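Local atomic coordinates of endoribonuclease ToxN (Bacillus thuringiensis, PDB entry 4ATO), a protein that cleaves RNA within adenine-rich sequences as the toxin of a type III toxin-antitoxin system and is held in check by the pseudoknot RNA ToxI. Residues Lys70-Asp73 and Lys77-Gly80; Pro7-Ile12 and Asn112-Gln117. All coordinates share one frame; numbering follows the deposited sequence.

Contact 1. Residues Lys70-Asp73 and Lys77-Gly80; sequences KLFD and KRIG. With nucleotides of chain B; nucleotides of chain C.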
ATOM      1  N   LYS A  70     -19.125   2.747 -12.398  1.00 17.60           N
ATOM      2  CA  LYS A  70     -19.936   1.707 -11.807  1.00 24.02           C
ATOM      3  C   LYS A  70     -19.714   1.665 -10.296  1.00 27.59           C
ATOM      4  O   LYS A  70     -18.577   1.663  -9.822  1.00 26.93           O
ATOM      5  CB  LYS A  70     -19.607   0.366 -12.454  1.00 21.75           C
ATOM      6  CG  LYS A  70     -19.971   0.329 -13.924  1.00 28.99           C
ATOM      7  CD  LYS A  70     -19.456  -0.914 -14.640  1.00 24.62           C
ATOM      8  CE  LYS A  70     -20.102  -1.020 -16.032  1.00 37.25           C
ATOM      9  NZ  LYS A  70     -19.684  -2.224 -16.819  1.00 38.59           N
ATOM     10  N   LEU A  71     -20.780   1.652  -9.538  1.00 28.91           N
ATOM     11  CA  LEU A  71     -20.702   1.538  -8.101  1.00 29.75           C
ATOM     12  C   LEU A  71     -20.900   0.095  -7.653  1.00 29.90           C
ATOM     13  O   LEU A  71     -21.703  -0.599  -8.201  1.00 24.72           O
ATOM     14  CB  LEU A  71     -21.755   2.410  -7.450  1.00 31.47           C
ATOM     15  CG  LEU A  71     -21.687   3.917  -7.562  1.00 36.32           C
ATOM     16  CD1 LEU A  71     -22.227   4.395  -8.884  1.00 28.46           C
ATOM     17  CD2 LEU A  71     -22.437   4.555  -6.426  1.00 34.94           C
ATOM     18  N   PHE A  72     -20.152  -0.330  -6.647  1.00 21.84           N
ATOM     19  CA  PHE A  72     -20.280  -1.674  -6.098  1.00 25.79           C
ATOM     20  C   PHE A  72     -20.376  -1.619  -4.579  1.00 30.89           C
ATOM     21  O   PHE A  72     -19.757  -0.761  -3.946  1.00 30.16           O
ATOM     22  CB  PHE A  72     -19.079  -2.536  -6.498  1.00 28.01           C
ATOM     23  CG  PHE A  72     -18.929  -2.710  -7.981  1.00 32.70           C
ATOM     24  CD1 PHE A  72     -18.176  -1.812  -8.725  1.00 24.80           C
ATOM     25  CD2 PHE A  72     -19.547  -3.767  -8.630  1.00 30.25           C
ATOM     26  CE1 PHE A  72     -18.041  -1.970 -10.094  1.00 32.98           C
ATOM     27  CE2 PHE A  72     -19.419  -3.935  -9.990  1.00 28.39           C
ATOM     28  CZ  PHE A  72     -18.669  -3.033 -10.731  1.00 27.93           C
ATOM     29  N   ASP A  73     -21.142  -2.539  -3.994  1.00 28.24           N
ATOM     30  CA  ASP A  73     -21.218  -2.619  -2.535  1.00 29.52           C
ATOM     31  C   ASP A  73     -20.145  -3.565  -2.002  1.00 28.31           C
ATOM     32  O   ASP A  73     -19.380  -4.131  -2.776  1.00 35.21           O
ATOM     33  CB  ASP A  73     -22.650  -2.942  -2.034  1.00 26.84           C
ATOM     34  CG  ASP A  73     -23.048  -4.429  -2.155  1.00 34.94           C
ATOM     35  OD1 ASP A  73     -22.229  -5.305  -2.528  1.00 30.25           O
ATOM     36  OD2 ASP A  73     -24.227  -4.721  -1.849  1.00 38.28           O
ATOM     37  N   LYS A  77     -21.994  -6.492  -5.196  1.00 37.95           N
ATOM     38  CA  LYS A  77     -23.167  -6.334  -6.012  1.00 36.54           C
ATOM     39  C   LYS A  77     -23.164  -4.990  -6.706  1.00 33.99           C
ATOM     40  O   LYS A  77     -22.640  -4.046  -6.188  1.00 28.81           O
ATOM     41  CB  LYS A  77     -24.407  -6.476  -5.167  1.00 40.35           C
ATOM     42  CG  LYS A  77     -24.292  -7.580  -4.163  1.00 50.31           C
ATOM     43  CD  LYS A  77     -25.412  -8.565  -4.310  1.00 60.22           C
ATOM     44  CE  LYS A  77     -26.563  -8.205  -3.408  1.00 71.94           C
ATOM     45  NZ  LYS A  77     -27.799  -7.982  -4.193  1.00 67.84           N
ATOM     46  N   ARG A  78     -23.758  -4.924  -7.885  1.00 27.01           N
ATOM     47  CA  ARG A  78     -23.834  -3.669  -8.601  1.00 30.15           C
ATOM     48  C   ARG A  78     -24.904  -2.798  -7.953  1.00 34.34           C
ATOM     49  O   ARG A  78     -26.035  -3.233  -7.746  1.00 29.48           O
ATOM     50  CB  ARG A  78     -24.135  -3.932 -10.076  1.00 22.31           C
ATOM     51  CG  ARG A  78     -23.078  -4.846 -10.707  1.00 29.66           C
ATOM     52  CD  ARG A  78     -23.472  -5.354 -12.091  1.00 30.12           C
ATOM     53  NE  ARG A  78     -22.502  -6.328 -12.591  1.00 31.41           N
ATOM     54  CZ  ARG A  78     -21.399  -5.998 -13.260  1.00 33.89           C
ATOM     55  NH1 ARG A  78     -21.134  -4.723 -13.514  1.00 30.74           N
ATOM     56  NH2 ARG A  78     -20.563  -6.937 -13.679  1.00 29.74           N
ATOM     57  N   ILE A  79     -24.532  -1.573  -7.607  1.00 31.61           N
ATOM     58  CA  ILE A  79     -25.465  -0.672  -6.953  1.00 30.21           C
ATOM     59  C   ILE A  79     -25.495   0.686  -7.648  1.00 31.25           C
ATOM     60  O   ILE A  79     -25.388   1.720  -6.999  1.00 30.32           O
ATOM     61  CB  ILE A  79     -25.133  -0.481  -5.451  1.00 20.20           C
ATOM     62  CG1 ILE A  79     -23.649  -0.155  -5.257  1.00 24.96           C
ATOM     63  CG2 ILE A  79     -25.480  -1.720  -4.645  1.00 23.28           C
ATOM     64  CD1 ILE A  79     -23.320   0.332  -3.852  1.00 27.52           C
ATOM     65  N   GLY A  80     -25.650   0.687  -8.966  1.00 31.68           N
ATOM     66  CA  GLY A  80     -25.792   1.943  -9.687  1.00 25.43           C
ATOM     67  C   GLY A  80     -24.630   2.245 -10.612  1.00 28.10           C
ATOM     68  O   GLY A  80     -23.529   1.687 -10.484  1.00 27.88           O
TER
ATOM     69  P     A B  33     -36.438  -1.505  -5.290  1.00 39.11           P
ATOM     70  OP1   A B  33     -37.917  -1.435  -5.205  1.00 47.62           O
ATOM     71  OP2   A B  33     -35.809  -2.701  -5.909  1.00 50.27           O
ATOM     72  O5'   A B  33     -35.878  -0.198  -5.972  1.00 49.76           O
ATOM     73  C5'   A B  33     -35.826   1.033  -5.270  1.00 40.03           C
ATOM     74  C4'   A B  33     -35.199   2.097  -6.124  1.00 31.71           C
ATOM     75  O4'   A B  33     -33.758   1.876  -6.169  1.00 31.94           O
ATOM     76  C3'   A B  33     -35.673   2.099  -7.563  1.00 30.03           C
ATOM     77  O3'   A B  33     -35.606   3.418  -8.066  1.00 46.02           O
ATOM     78  C2'   A B  33     -34.630   1.232  -8.273  1.00 31.38           C
ATOM     79  O2'   A B  33     -34.466   1.513  -9.647  1.00 37.19           O
ATOM     80  C1'   A B  33     -33.356   1.533  -7.486  1.00 32.69           C
ATOM     81  N9    A B  33     -32.463   0.381  -7.398  1.00 40.69           N
ATOM     82  C8    A B  33     -32.856  -0.914  -7.137  1.00 37.33           C
ATOM     83  N7    A B  33     -31.867  -1.770  -7.122  1.00 41.29           N
ATOM     84  C5    A B  33     -30.753  -0.987  -7.394  1.00 41.19           C
ATOM     85  C6    A B  33     -29.392  -1.301  -7.523  1.00 37.67           C
ATOM     86  N6    A B  33     -28.899  -2.530  -7.375  1.00 29.58           N
ATOM     87  N1    A B  33     -28.543  -0.287  -7.805  1.00 33.15           N
ATOM     88  C2    A B  33     -29.034   0.947  -7.946  1.00 32.55           C
ATOM     89  N3    A B  33     -30.291   1.370  -7.851  1.00 34.12           N
ATOM     90  C4    A B  33     -31.109   0.340  -7.583  1.00 36.20           C
TER
ATOM     91  P     U C  16     -17.782  -5.346 -15.921  1.00 31.05           P
ATOM     92  OP1   U C  16     -18.990  -4.561 -15.562  1.00 31.31           O
ATOM     93  OP2   U C  16     -17.318  -5.333 -17.325  1.00 38.80           O
ATOM     94  O5'   U C  16     -16.581  -4.965 -14.951  1.00 35.39           O
ATOM     95  C5'   U C  16     -16.782  -4.857 -13.552  1.00 36.42           C
ATOM     96  C4'   U C  16     -15.493  -4.571 -12.825  1.00 26.85           C
ATOM     97  O4'   U C  16     -14.531  -5.639 -13.069  1.00 34.05           O
ATOM     98  C3'   U C  16     -14.746  -3.322 -13.264  1.00 25.50           C
ATOM     99  O3'   U C  16     -15.311  -2.119 -12.769  1.00 26.58           O
ATOM    100  C2'   U C  16     -13.334  -3.605 -12.768  1.00 29.37           C
ATOM    101  O2'   U C  16     -13.241  -3.426 -11.364  1.00 39.81           O
ATOM    102  C1'   U C  16     -13.215  -5.100 -13.078  1.00 31.07           C
ATOM    103  N1    U C  16     -12.613  -5.315 -14.411  1.00 30.98           N
ATOM    104  C2    U C  16     -11.242  -5.149 -14.489  1.00 36.22           C
ATOM    105  O2    U C  16     -10.547  -4.890 -13.517  1.00 38.53           O
ATOM    106  N3    U C  16     -10.706  -5.308 -15.744  1.00 33.78           N
ATOM    107  C4    U C  16     -11.404  -5.577 -16.908  1.00 39.76           C
ATOM    108  O4    U C  16     -10.788  -5.680 -17.967  1.00 33.06           O
ATOM    109  C5    U C  16     -12.822  -5.706 -16.750  1.00 32.63           C
ATOM    110  C6    U C  16     -13.369  -5.567 -15.537  1.00 28.01           C
TER
ATOM    111  P     U B  31     -33.896  -6.524   2.944  1.00 56.40           P
ATOM    112  OP1   U B  31     -35.271  -6.076   2.626  1.00 60.62           O
ATOM    113  OP2   U B  31     -33.715  -7.784   3.702  1.00 51.14           O
ATOM    114  O5'   U B  31     -33.011  -6.565   1.618  1.00 50.13           O
ATOM    115  C5'   U B  31     -32.784  -5.393   0.838  1.00 41.65           C
ATOM    116  C4'   U B  31     -31.839  -5.668  -0.311  1.00 48.79           C
ATOM    117  O4'   U B  31     -30.512  -5.962   0.216  1.00 44.26           O
ATOM    118  C3'   U B  31     -32.242  -6.846  -1.205  1.00 58.43           C
ATOM    119  O3'   U B  31     -32.277  -6.462  -2.570  1.00 71.79           O
ATOM    120  C2'   U B  31     -31.158  -7.890  -0.993  1.00 70.77           C
ATOM    121  O2'   U B  31     -30.791  -8.589  -2.159  1.00 85.87           O
ATOM    122  C1'   U B  31     -29.981  -7.099  -0.433  1.00 56.00           C
ATOM    123  N1    U B  31     -29.219  -7.893   0.541  1.00 41.02           N
ATOM    124  C2    U B  31     -27.938  -8.228   0.201  1.00 51.43           C
ATOM    125  O2    U B  31     -27.402  -7.780  -0.804  1.00 53.27           O
ATOM    126  N3    U B  31     -27.314  -9.045   1.110  1.00 65.20           N
ATOM    127  C4    U B  31     -27.863  -9.588   2.260  1.00 73.34           C
ATOM    128  O4    U B  31     -27.166 -10.305   2.980  1.00 92.44           O
ATOM    129  C5    U B  31     -29.231  -9.237   2.505  1.00 50.86           C
ATOM    130  C6    U B  31     -29.850  -8.430   1.639  1.00 41.74           C
TER
HETATM  131  O   HOH W   1     -22.789  -0.957 -10.793  1.00 27.52           O

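Contact 2. Residues Pro7-Ile12 and Asn112-Gln117; sequences PKFHTI and NLMLKQ. With nucleotides of chain B.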
ATOM      1  N   PRO A   7     -18.764  13.533  -1.648  1.00 41.53           N
ATOM      2  CA  PRO A   7     -19.909  13.722  -2.542  1.00 39.53           C
ATOM      3  C   PRO A   7     -21.234  14.005  -1.821  1.00 40.07           C
ATOM      4  O   PRO A   7     -21.496  13.463  -0.744  1.00 41.32           O
ATOM      5  CB  PRO A   7     -19.987  12.382  -3.280  1.00 28.51           C
ATOM      6  CG  PRO A   7     -19.389  11.401  -2.333  1.00 29.91           C
ATOM      7  CD  PRO A   7     -18.279  12.141  -1.661  1.00 37.34           C
ATOM      8  N   LYS A   8     -22.055  14.859  -2.427  1.00 38.63           N
ATOM      9  CA  LYS A   8     -23.415  15.102  -1.962  1.00 36.34           C
ATOM     10  C   LYS A   8     -24.375  14.657  -3.042  1.00 36.75           C
ATOM     11  O   LYS A   8     -24.172  14.958  -4.218  1.00 33.04           O
ATOM     12  CB  LYS A   8     -23.644  16.588  -1.684  1.00 45.17           C
ATOM     13  CG  LYS A   8     -22.904  17.130  -0.472  1.00 57.23           C
ATOM     14  CD  LYS A   8     -23.223  16.314   0.762  1.00 65.65           C
ATOM     15  CE  LYS A   8     -22.574  16.904   1.999  1.00 80.89           C
ATOM     16  NZ  LYS A   8     -22.767  16.013   3.184  1.00 88.36           N
ATOM     17  N   PHE A   9     -25.417  13.932  -2.641  1.00 33.26           N
ATOM     18  CA  PHE A   9     -26.484  13.549  -3.549  1.00 36.06           C
ATOM     19  C   PHE A   9     -27.508  14.676  -3.652  1.00 39.21           C
ATOM     20  O   PHE A   9     -27.637  15.484  -2.738  1.00 40.75           O
ATOM     21  CB  PHE A   9     -27.188  12.282  -3.059  1.00 34.53           C
ATOM     22  CG  PHE A   9     -26.340  11.042  -3.121  1.00 38.81           C
ATOM     23  CD1 PHE A   9     -25.932  10.522  -4.332  1.00 50.00           C
ATOM     24  CD2 PHE A   9     -25.982  10.376  -1.967  1.00 45.64           C
ATOM     25  CE1 PHE A   9     -25.160   9.375  -4.389  1.00 53.14           C
ATOM     26  CE2 PHE A   9     -25.211   9.228  -2.019  1.00 53.18           C
ATOM     27  CZ  PHE A   9     -24.798   8.730  -3.232  1.00 46.90           C
ATOM     28  N   HIS A  10     -28.241  14.716  -4.759  1.00 34.48           N
ATOM     29  CA  HIS A  10     -29.311  15.691  -4.939  1.00 33.95           C
ATOM     30  C   HIS A  10     -30.429  15.110  -5.781  1.00 39.64           C
ATOM     31  O   HIS A  10     -30.202  14.213  -6.599  1.00 36.69           O
ATOM     32  CB  HIS A  10     -28.799  16.942  -5.648  1.00 33.91           C
ATOM     33  CG  HIS A  10     -27.718  17.666  -4.909  1.00 45.46           C
ATOM     34  ND1 HIS A  10     -26.402  17.249  -4.911  1.00 50.88           N
ATOM     35  CD2 HIS A  10     -27.756  18.784  -4.144  1.00 35.06           C
ATOM     36  CE1 HIS A  10     -25.678  18.077  -4.180  1.00 42.34           C
ATOM     37  NE2 HIS A  10     -26.476  19.014  -3.698  1.00 43.39           N
ATOM     38  N   THR A  11     -31.638  15.628  -5.581  1.00 38.64           N
ATOM     39  CA  THR A  11     -32.705  15.453  -6.559  1.00 38.83           C
ATOM     40  C   THR A  11     -32.864  16.771  -7.308  1.00 42.91           C
ATOM     41  O   THR A  11     -32.583  17.839  -6.769  1.00 35.12           O
ATOM     42  CB  THR A  11     -34.033  15.094  -5.899  1.00 40.09           C
ATOM     43  OG1 THR A  11     -34.354  16.090  -4.922  1.00 47.55           O
ATOM     44  CG2 THR A  11     -33.941  13.728  -5.225  1.00 42.02           C
ATOM     45  N   ILE A  12     -33.303  16.692  -8.556  1.00 38.57           N
ATOM     46  CA  ILE A  12     -33.480  17.883  -9.367  1.00 37.50           C
ATOM     47  C   ILE A  12     -34.958  18.035  -9.744  1.00 42.51           C
ATOM     48  O   ILE A  12     -35.637  17.043 -10.013  1.00 42.81           O
ATOM     49  CB  ILE A  12     -32.552  17.855 -10.610  1.00 41.44           C
ATOM     50  CG1 ILE A  12     -31.112  18.177 -10.197  1.00 52.61           C
ATOM     51  CG2 ILE A  12     -32.965  18.901 -11.629  1.00 33.74           C
ATOM     52  CD1 ILE A  12     -30.338  17.042  -9.636  1.00 56.30           C
ATOM     53  N   ASN A 112     -30.887   2.901   2.838  1.00 39.63           N
ATOM     54  CA  ASN A 112     -29.697   2.109   3.092  1.00 41.78           C
ATOM     55  C   ASN A 112     -28.887   1.828   1.820  1.00 41.44           C
ATOM     56  O   ASN A 112     -27.659   1.762   1.866  1.00 39.95           O
ATOM     57  CB  ASN A 112     -30.055   0.811   3.799  1.00 38.17           C
ATOM     58  CG  ASN A 112     -28.840  -0.037   4.087  1.00 50.43           C
ATOM     59  OD1 ASN A 112     -28.013   0.302   4.943  1.00 50.59           O
ATOM     60  ND2 ASN A 112     -28.719  -1.150   3.372  1.00 43.56           N
ATOM     61  N   LEU A 113     -29.583   1.667   0.698  1.00 33.29           N
ATOM     62  CA  LEU A 113     -28.943   1.530  -0.606  1.00 36.24           C
ATOM     63  C   LEU A 113     -28.115   2.788  -0.830  1.00 36.54           C
ATOM     64  O   LEU A 113     -26.930   2.744  -1.174  1.00 31.04           O
ATOM     65  CB  LEU A 113     -30.017   1.436  -1.688  1.00 32.20           C
ATOM     66  CG  LEU A 113     -29.753   0.902  -3.104  1.00 35.86           C
ATOM     67  CD1 LEU A 113     -30.533   1.699  -4.156  1.00 28.91           C
ATOM     68  CD2 LEU A 113     -28.294   0.799  -3.480  1.00 23.61           C
ATOM     69  N   MET A 114     -28.763   3.915  -0.606  1.00 30.25           N
ATOM     70  CA  MET A 114     -28.141   5.217  -0.783  1.00 32.05           C
ATOM     71  C   MET A 114     -26.902   5.397   0.117  1.00 28.78           C
ATOM     72  O   MET A 114     -25.914   5.998  -0.293  1.00 31.18           O
ATOM     73  CB  MET A 114     -29.182   6.286  -0.477  1.00 32.81           C
ATOM     74  CG  MET A 114     -29.023   7.536  -1.258  1.00 57.01           C
ATOM     75  SD  MET A 114     -30.501   7.870  -2.222  1.00 50.55           S
ATOM     76  CE  MET A 114     -29.801   9.089  -3.307  1.00 78.34           C
ATOM     77  N   LEU A 115     -26.958   4.879   1.343  1.00 24.38           N
ATOM     78  CA  LEU A 115     -25.782   4.892   2.209  1.00 29.33           C
ATOM     79  C   LEU A 115     -24.639   4.100   1.567  1.00 26.83           C
ATOM     80  O   LEU A 115     -23.511   4.579   1.512  1.00 29.41           O
ATOM     81  CB  LEU A 115     -26.108   4.339   3.602  1.00 26.27           C
ATOM     82  CG  LEU A 115     -24.980   4.298   4.643  1.00 34.52           C
ATOM     83  CD1 LEU A 115     -24.411   5.687   4.890  1.00 31.45           C
ATOM     84  CD2 LEU A 115     -25.476   3.698   5.944  1.00 42.24           C
ATOM     85  N   LYS A 116     -24.937   2.895   1.081  1.00 27.09           N
ATOM     86  CA  LYS A 116     -23.918   2.069   0.428  1.00 30.87           C
ATOM     87  C   LYS A 116     -23.308   2.821  -0.746  1.00 25.78           C
ATOM     88  O   LYS A 116     -22.095   2.795  -0.960  1.00 26.07           O
ATOM     89  CB  LYS A 116     -24.509   0.749  -0.063  1.00 29.78           C
ATOM     90  CG  LYS A 116     -24.812  -0.258   1.049  1.00 31.88           C
ATOM     91  CD  LYS A 116     -25.187  -1.579   0.446  1.00 39.27           C
ATOM     92  CE  LYS A 116     -25.415  -2.649   1.488  1.00 41.67           C
ATOM     93  NZ  LYS A 116     -25.626  -3.949   0.791  1.00 30.75           N
ATOM     94  N   GLN A 117     -24.160   3.506  -1.497  1.00 24.14           N
ATOM     95  CA  GLN A 117     -23.702   4.250  -2.655  1.00 26.56           C
ATOM     96  C   GLN A 117     -22.803   5.388  -2.196  1.00 31.26           C
ATOM     97  O   GLN A 117     -21.779   5.666  -2.823  1.00 28.27           O
ATOM     98  CB  GLN A 117     -24.887   4.772  -3.462  1.00 26.29           C
ATOM     99  CG  GLN A 117     -25.635   3.665  -4.225  1.00 24.05           C
ATOM    100  CD  GLN A 117     -26.843   4.192  -4.975  1.00 30.33           C
ATOM    101  OE1 GLN A 117     -27.634   4.973  -4.434  1.00 26.56           O
ATOM    102  NE2 GLN A 117     -26.990   3.773  -6.230  1.00 29.92           N
TER
ATOM    103  P     U B  10     -18.680  11.766   6.338  1.00 32.17           P
ATOM    104  OP1   U B  10     -18.299  11.330   4.973  1.00 28.74           O
ATOM    105  OP2   U B  10     -18.328  13.141   6.772  1.00 27.90           O
ATOM    106  O5'   U B  10     -20.224  11.512   6.581  1.00 29.34           O
ATOM    107  C5'   U B  10     -21.205  12.193   5.810  1.00 41.16           C
ATOM    108  C4'   U B  10     -22.584  12.031   6.397  1.00 36.23           C
ATOM    109  O4'   U B  10     -23.536  12.736   5.557  1.00 39.30           O
ATOM    110  C3'   U B  10     -23.089  10.591   6.485  1.00 33.08           C
ATOM    111  O3'   U B  10     -24.000  10.473   7.587  1.00 37.92           O
ATOM    112  C2'   U B  10     -23.860  10.444   5.182  1.00 34.42           C
ATOM    113  O2'   U B  10     -24.824   9.419   5.186  1.00 35.09           O
ATOM    114  C1'   U B  10     -24.498  11.827   5.058  1.00 26.18           C
ATOM    115  N1    U B  10     -24.821  12.225   3.680  1.00 37.85           N
ATOM    116  C2    U B  10     -26.145  12.514   3.398  1.00 37.27           C
ATOM    117  O2    U B  10     -27.030  12.437   4.222  1.00 42.52           O
ATOM    118  N3    U B  10     -26.403  12.915   2.113  1.00 26.61           N
ATOM    119  C4    U B  10     -25.479  13.030   1.092  1.00 33.45           C
ATOM    120  O4    U B  10     -25.868  13.386  -0.023  1.00 30.00           O
ATOM    121  C5    U B  10     -24.125  12.717   1.462  1.00 28.54           C
ATOM    122  C6    U B  10     -23.843  12.341   2.715  1.00 33.02           C
ATOM    123  P     C B  30     -31.157  -8.966   7.134  1.00 60.73           P
ATOM    124  OP1   C B  30     -32.556  -9.327   7.474  1.00 63.32           O
ATOM    125  OP2   C B  30     -30.302  -9.983   6.468  1.00 58.66           O
ATOM    126  O5'   C B  30     -31.136  -7.611   6.301  1.00 48.92           O
ATOM    127  C5'   C B  30     -32.044  -6.557   6.588  1.00 51.01           C
ATOM    128  C4'   C B  30     -31.737  -5.330   5.766  1.00 44.58           C
ATOM    129  O4'   C B  30     -30.346  -4.962   5.947  1.00 48.72           O
ATOM    130  C3'   C B  30     -31.880  -5.484   4.256  1.00 51.53           C
ATOM    131  O3'   C B  30     -33.214  -5.353   3.807  1.00 55.80           O
ATOM    132  C2'   C B  30     -30.960  -4.402   3.723  1.00 43.74           C
ATOM    133  O2'   C B  30     -31.590  -3.131   3.793  1.00 47.01           O
ATOM    134  C1'   C B  30     -29.827  -4.435   4.746  1.00 48.99           C
ATOM    135  N1    C B  30     -28.694  -5.282   4.299  1.00 50.64           N
ATOM    136  C2    C B  30     -27.855  -4.769   3.301  1.00 45.94           C
ATOM    137  O2    C B  30     -28.097  -3.648   2.826  1.00 44.76           O
ATOM    138  N3    C B  30     -26.809  -5.506   2.863  1.00 42.09           N
ATOM    139  C4    C B  30     -26.575  -6.710   3.380  1.00 49.17           C
ATOM    140  N4    C B  30     -25.522  -7.383   2.906  1.00 38.25           N
ATOM    141  C5    C B  30     -27.406  -7.257   4.404  1.00 45.21           C
ATOM    142  C6    C B  30     -28.449  -6.519   4.822  1.00 44.55           C
ATOM    143  P     A B  32     -33.690  -6.128  -3.242  1.00 64.80           P
ATOM    144  OP1   A B  32     -34.421  -7.404  -3.389  1.00 62.23           O
ATOM    145  OP2   A B  32     -33.423  -5.315  -4.447  1.00 62.41           O
ATOM    146  O5'   A B  32     -34.380  -5.237  -2.120  1.00 70.17           O
ATOM    147  C5'   A B  32     -35.336  -4.254  -2.455  1.00 57.11           C
ATOM    148  C4'   A B  32     -34.828  -2.856  -2.191  1.00 38.49           C
ATOM    149  O4'   A B  32     -33.522  -2.888  -1.560  1.00 43.40           O
ATOM    150  C3'   A B  32     -34.651  -1.991  -3.419  1.00 36.06           C
ATOM    151  O3'   A B  32     -35.875  -1.382  -3.795  1.00 32.84           O
ATOM    152  C2'   A B  32     -33.577  -0.985  -2.994  1.00 36.87           C
ATOM    153  O2'   A B  32     -34.165   0.099  -2.293  1.00 33.86           O
ATOM    154  C1'   A B  32     -32.736  -1.799  -2.004  1.00 41.40           C
ATOM    155  N9    A B  32     -31.508  -2.348  -2.608  1.00 38.07           N
ATOM    156  C8    A B  32     -31.272  -2.749  -3.896  1.00 29.94           C
ATOM    157  N7    A B  32     -30.084  -3.277  -4.076  1.00 38.95           N
ATOM    158  C5    A B  32     -29.491  -3.228  -2.827  1.00 31.34           C
ATOM    159  C6    A B  32     -28.231  -3.628  -2.343  1.00 36.73           C
ATOM    160  N6    A B  32     -27.284  -4.178  -3.101  1.00 36.63           N
ATOM    161  N1    A B  32     -27.965  -3.439  -1.026  1.00 35.80           N
ATOM    162  C2    A B  32     -28.913  -2.885  -0.261  1.00 30.05           C
ATOM    163  N3    A B  32     -30.136  -2.479  -0.604  1.00 33.39           N
ATOM    164  C4    A B  32     -30.370  -2.674  -1.910  1.00 31.96           C
TER

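Contact 1. Residues Lys70-Asp73 and Lys77-Gly80
Phe72 CE2 lies over one face of the Arg78 guanidinium, the ring and guanidinium planes being 60° apart, and a phosphate sits at the guanidinium edge: the phosphorus of U16 of chain C lies in its plane. NH1 of Arg78 donates to OP1 of U16 of chain C at 3.0 Å, and NH2 adds a weak bond to the same oxygen. Lys70, extended beyond CG, brings NZ to OP1 of U16 of chain C at 2.7 Å, so two cationic side chains from paired strands converge on one phosphate oxygen. Ring and arginine lie side by side, with Phe72 CE2 touching Arg78 CG at 3.8 Å. Phe72 and Arg78 form an antiparallel non-hydrogen-bonded pair; beyond it, Leu71 N reaches Gly80 O at 2.9 Å and Ile79 N reaches Leu71 O at 3.1 Å, while one water donates to both carbonyls. At the turn, Lys77 N meets Asp73 OD1 from above the carboxylate plane, at 2.9 Å. The backbone also binds RNA: the Arg78 carbonyl O accepts a nearly straight hydrogen bond (173°) from N6 of A33 of chain B. This is a β-hairpin, its outer strand 68-72 at one edge of the antiparallel sheet, serving as an RNA-binding surface for ToxI.

Contact 2. Residues Pro7-Ile12 and Asn112-Gln117
Phe9 and Met114 make a Met-aromatic contact that joins strand 9-12 of the antiparallel sheet to the long helix 108-139. The compact part is small and apolar. Met114 CE sits over one face of the Phe9 ring, offset toward the rim and 4.0 Å from CG of Phe9; the sulfur stands farther off above the same ring, 5.4 Å from its centroid. A bend at chi2 (121°) carries the end of the Met114 chain toward the strand. Phe9 CZ meets Gln117 CB at 4.0 Å, the two side chains crossing at about a right angle, while the Gln117 amide NE2 turns to Ile79 O. Val40, Ile98 and Tyr118 also pack on Phe9. Even at their closest the backbones stay apart, with 8.9 Å between the CA atoms of Phe9 and Met114, so mostly side chains bridge the gap. Away from this patch RNA takes over. The backbone N of Phe9 donates to O4 of U10 of chain B at 2.7 Å. On the helix, the extended Lys116 chain carries its amine to two bases and also to the Asp73 carboxylate. Lys116 NZ hydrogen-bonds to N3 of C30 of chain B at 2.8 Å and to N1 of A32 of chain B at 3.0 Å.

Overall arrangement
Contact 2 is the buried one, an apolar link between strand 9-12 and helix 108-139; contact 1 is partly buried and lies farther from the chain's centre, at a hairpin joined by backbone bonds. Both reach the same sheet, and residues 112-117 tie them together: besides two polar ties from Lys116 and Gln117, Leu113 packs on Ile79 and Leu71 packs on Gln117. Along the chain, contact 1 is nested within the loop closed by contact 2. Their RNA chemistry differs too. Contact 1 holds a phosphate with two cationic side chains and a base with a carbonyl, whereas the hydrogen bonds of contact 2 go to bases, from a strand amide and from helix side chains.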